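Local coordinates for protein uracil-dna glycosylase (Deinococcus radiodurans, PDB 4UQM) that belongs to the uracil-DNA glycosylase superfamily, a family of DNA-repair enzymes built on a central parallel sheet with helices around it, at residues G101-V104 with L108-I111. The protein carries 1 engineered substitution. Numbering follows the deposited sequence.
With nucleotides of chain C.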
ATOM      1  N   GLY A 101       1.497  14.360 -13.918  1.00 23.53           N
ATOM      2  CA  GLY A 101       2.473  15.413 -14.113  1.00 25.08           C
ATOM      3  C   GLY A 101       3.809  15.145 -13.432  1.00 25.67           C
ATOM      4  O   GLY A 101       4.812  15.762 -13.768  1.00 29.26           O
ATOM      5  N   VAL A 102       3.813  14.254 -12.445  1.00 21.75           N
ATOM      6  CA  VAL A 102       4.974  13.986 -11.620  1.00 21.38           C
ATOM      7  C   VAL A 102       5.845  12.898 -12.246  1.00 20.44           C
ATOM      8  O   VAL A 102       5.330  11.900 -12.718  1.00 20.69           O
ATOM      9  CB  VAL A 102       4.554  13.614 -10.177  1.00 20.66           C
ATOM     10  CG1 VAL A 102       5.781  13.285  -9.329  1.00 21.00           C
ATOM     11  CG2 VAL A 102       3.743  14.734  -9.543  1.00 22.25           C
ATOM     12  N   ARG A 103       7.167  13.111 -12.228  1.00 21.20           N
ATOM     13  CA  ARG A 103       8.117  12.139 -12.723  1.00 21.58           C
ATOM     14  C   ARG A 103       7.897  10.773 -12.035  1.00 19.55           C
ATOM     15  O   ARG A 103       7.705  10.688 -10.811  1.00 19.80           O
ATOM     16  CB  ARG A 103       9.546  12.601 -12.439  1.00 23.68           C
ATOM     17  CG  ARG A 103      10.652  11.672 -12.993  1.00 25.85           C
ATOM     18  CD  ARG A 103      12.050  12.116 -12.621  1.00 29.19           C
ATOM     19  NE  ARG A 103      12.278  13.538 -12.935  1.00 34.57           N
ATOM     20  CZ  ARG A 103      12.452  14.091 -14.132  1.00 36.80           C
ATOM     21  NH1 ARG A 103      12.428  13.374 -15.253  1.00 47.78           N
ATOM     22  NH2 ARG A 103      12.678  15.405 -14.225  1.00 43.33           N
ATOM     23  N   VAL A 104       7.923   9.703 -12.807  1.00 19.32           N
ATOM     24  CA  VAL A 104       7.810   8.345 -12.266  1.00 18.76           C
ATOM     25  C   VAL A 104       9.033   8.013 -11.411  1.00 18.65           C
ATOM     26  O   VAL A 104      10.168   8.007 -11.940  1.00 18.72           O
ATOM     27  CB  VAL A 104       7.666   7.298 -13.410  1.00 18.94           C
ATOM     28  CG1 VAL A 104       7.643   5.880 -12.873  1.00 19.76           C
ATOM     29  CG2 VAL A 104       6.370   7.598 -14.190  1.00 20.29           C
ATOM     30  N   LEU A 108       8.764   2.802  -8.955  1.00 15.97           N
ATOM     31  CA  LEU A 108       7.676   2.568  -9.880  1.00 16.88           C
ATOM     32  C   LEU A 108       8.209   2.243 -11.286  1.00 17.57           C
ATOM     33  O   LEU A 108       7.632   1.405 -11.985  1.00 16.70           O
ATOM     34  CB  LEU A 108       6.690   3.736  -9.893  1.00 17.00           C
ATOM     35  CG  LEU A 108       5.399   3.536 -10.723  1.00 16.36           C
ATOM     36  CD1 LEU A 108       4.635   2.274 -10.331  1.00 17.13           C
ATOM     37  CD2 LEU A 108       4.499   4.765 -10.678  1.00 17.38           C
ATOM     38  N   ARG A 109       9.325   2.852 -11.686  1.00 17.08           N
ATOM     39  CA  ARG A 109       9.985   2.431 -12.934  0.50 18.52           C
ATOM     40  C   ARG A 109      10.295   0.972 -12.888  1.00 18.47           C
ATOM     41  O   ARG A 109      10.151   0.288 -13.889  1.00 19.06           O
ATOM     42  CB  ARG A 109      11.268   3.191 -13.168  0.50 20.52           C
ATOM     43  CG  ARG A 109      11.009   4.626 -13.427  0.50 22.56           C
ATOM     44  CD  ARG A 109      12.195   5.331 -13.965  0.50 25.53           C
ATOM     45  NE  ARG A 109      11.839   6.716 -13.925  0.50 25.88           N
ATOM     46  CZ  ARG A 109      11.121   7.325 -14.844  0.50 26.10           C
ATOM     47  NH1 ARG A 109      10.701   6.680 -15.968  0.50 27.38           N
ATOM     48  NH2 ARG A 109      10.873   8.599 -14.641  0.50 24.37           N
ATOM     49  N   ASN A 110      10.743   0.488 -11.720  1.00 17.41           N
ATOM     50  CA  ASN A 110      11.065  -0.934 -11.600  1.00 17.87           C
ATOM     51  C   ASN A 110       9.813  -1.796 -11.591  1.00 16.74           C
ATOM     52  O   ASN A 110       9.815  -2.865 -12.199  1.00 18.44           O
ATOM     53  CB  ASN A 110      11.911  -1.163 -10.360  1.00 17.28           C
ATOM     54  CG  ASN A 110      13.345  -0.731 -10.559  1.00 19.94           C
ATOM     55  OD1 ASN A 110      13.793  -0.518 -11.683  1.00 21.24           O
ATOM     56  ND2 ASN A 110      14.101  -0.661  -9.474  1.00 20.12           N
ATOM     57  N   ILE A 111       8.751  -1.373 -10.913  1.00 16.72           N
ATOM     58  CA  ILE A 111       7.477  -2.033 -11.014  1.00 16.82           C
ATOM     59  C   ILE A 111       7.058  -2.181 -12.489  1.00 17.48           C
ATOM     60  O   ILE A 111       6.583  -3.247 -12.926  1.00 18.34           O
ATOM     61  CB  ILE A 111       6.403  -1.314 -10.163  1.00 16.78           C
ATOM     62  CG1 ILE A 111       6.616  -1.601  -8.668  1.00 16.38           C
ATOM     63  CG2 ILE A 111       4.977  -1.711 -10.552  1.00 16.53           C
ATOM     64  CD1 ILE A 111       5.916  -0.586  -7.788  1.00 16.96           C
TER
ATOM     65  P    DA C  13      16.621  11.522 -16.615  1.00 34.68           P
ATOM     66  OP1  DA C  13      15.246  11.423 -17.075  1.00 36.29           O
ATOM     67  OP2  DA C  13      17.710  11.691 -17.586  1.00 34.26           O
ATOM     68  O5'  DA C  13      16.557  12.777 -15.643  1.00 34.08           O
ATOM     69  C5'  DA C  13      15.988  12.695 -14.345  1.00 34.45           C
ATOM     70  C4'  DA C  13      16.662  13.711 -13.465  1.00 33.29           C
ATOM     71  O4'  DA C  13      17.938  13.156 -13.098  1.00 35.22           O
ATOM     72  C3'  DA C  13      16.960  15.034 -14.171  1.00 33.98           C
ATOM     73  O3'  DA C  13      16.615  16.185 -13.385  1.00 35.95           O
ATOM     74  C2'  DA C  13      18.435  14.912 -14.529  1.00 34.86           C
ATOM     75  C1'  DA C  13      18.977  14.057 -13.403  1.00 33.27           C
ATOM     76  N9   DA C  13      20.163  13.266 -13.733  1.00 32.49           N
ATOM     77  C8   DA C  13      20.319  12.482 -14.842  1.00 32.34           C
ATOM     78  N7   DA C  13      21.457  11.839 -14.880  1.00 34.14           N
ATOM     79  C5   DA C  13      22.108  12.250 -13.729  1.00 32.82           C
ATOM     80  C6   DA C  13      23.363  11.940 -13.198  1.00 31.69           C
ATOM     81  N6   DA C  13      24.231  11.127 -13.795  1.00 33.16           N
ATOM     82  N1   DA C  13      23.711  12.514 -12.032  1.00 32.38           N
ATOM     83  C2   DA C  13      22.832  13.316 -11.429  1.00 32.32           C
ATOM     84  N3   DA C  13      21.626  13.693 -11.833  1.00 33.28           N
ATOM     85  C4   DA C  13      21.310  13.102 -12.995  1.00 32.79           C
TER
HETATM   86  O   HOH W   1       8.853  10.120 -15.564  1.00 26.17           O
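Leu108, in the first turn of helix 106-118, meets Val104 where the loop running from strand 77-81 gives way to the helix. CB of Leu108 lies 3.8 Å from CG1 of Val104, and CG and CD2 of the leucine approach the same methyl, so this single branch carries the apolar part of the contact. Val104 points its CB at the helix, and with CG1 anti to the backbone N (chi1 176°) this methyl meets both Leu108 and Arg109. Val104 and Leu108 are buried, and Leu108 also packs on Tyr85.

Arg109 reaches the same methyl from another direction. In the conformer described here, one of two, its chain is extended from CG to NE and crosses the valine obliquely, with CG 3.6 Å from Val104 CG1. Beyond it the guanidinium lies with one face over the valine, CB standing 3.6 Å above the plane and offset toward its rim, while CG of Arg103 comes up at the edge, 3.5 Å from Arg109 NH2. In this conformer a water ties the arginine to the loop backbone: it accepts from Val104 N at 2.9 Å and from Arg109 NH2 at 2.7 Å.

The guanidinium of Arg103 is turned 41° from that of Arg109 and faces the nucleic acid instead, its NH1 3.7 Å from C5' of DA13 of chain C. Arg103 NH1 is 3.9 Å from OP1 of the same nucleotide, so its charge probably favours the phosphate at longer range.

One residue on, ND2 of Asn110 hydrogen-bonds Pro207 O and Glu212 OE1. Here the loop packs against the first turn of the helix it leads into, on the strand-to-helix connection that follows an inner strand of the parallel sheet in this uracil-DNA glycosylase fold, and Arg103 beside DA13 of chain C is consistent with this connection facing the DNA.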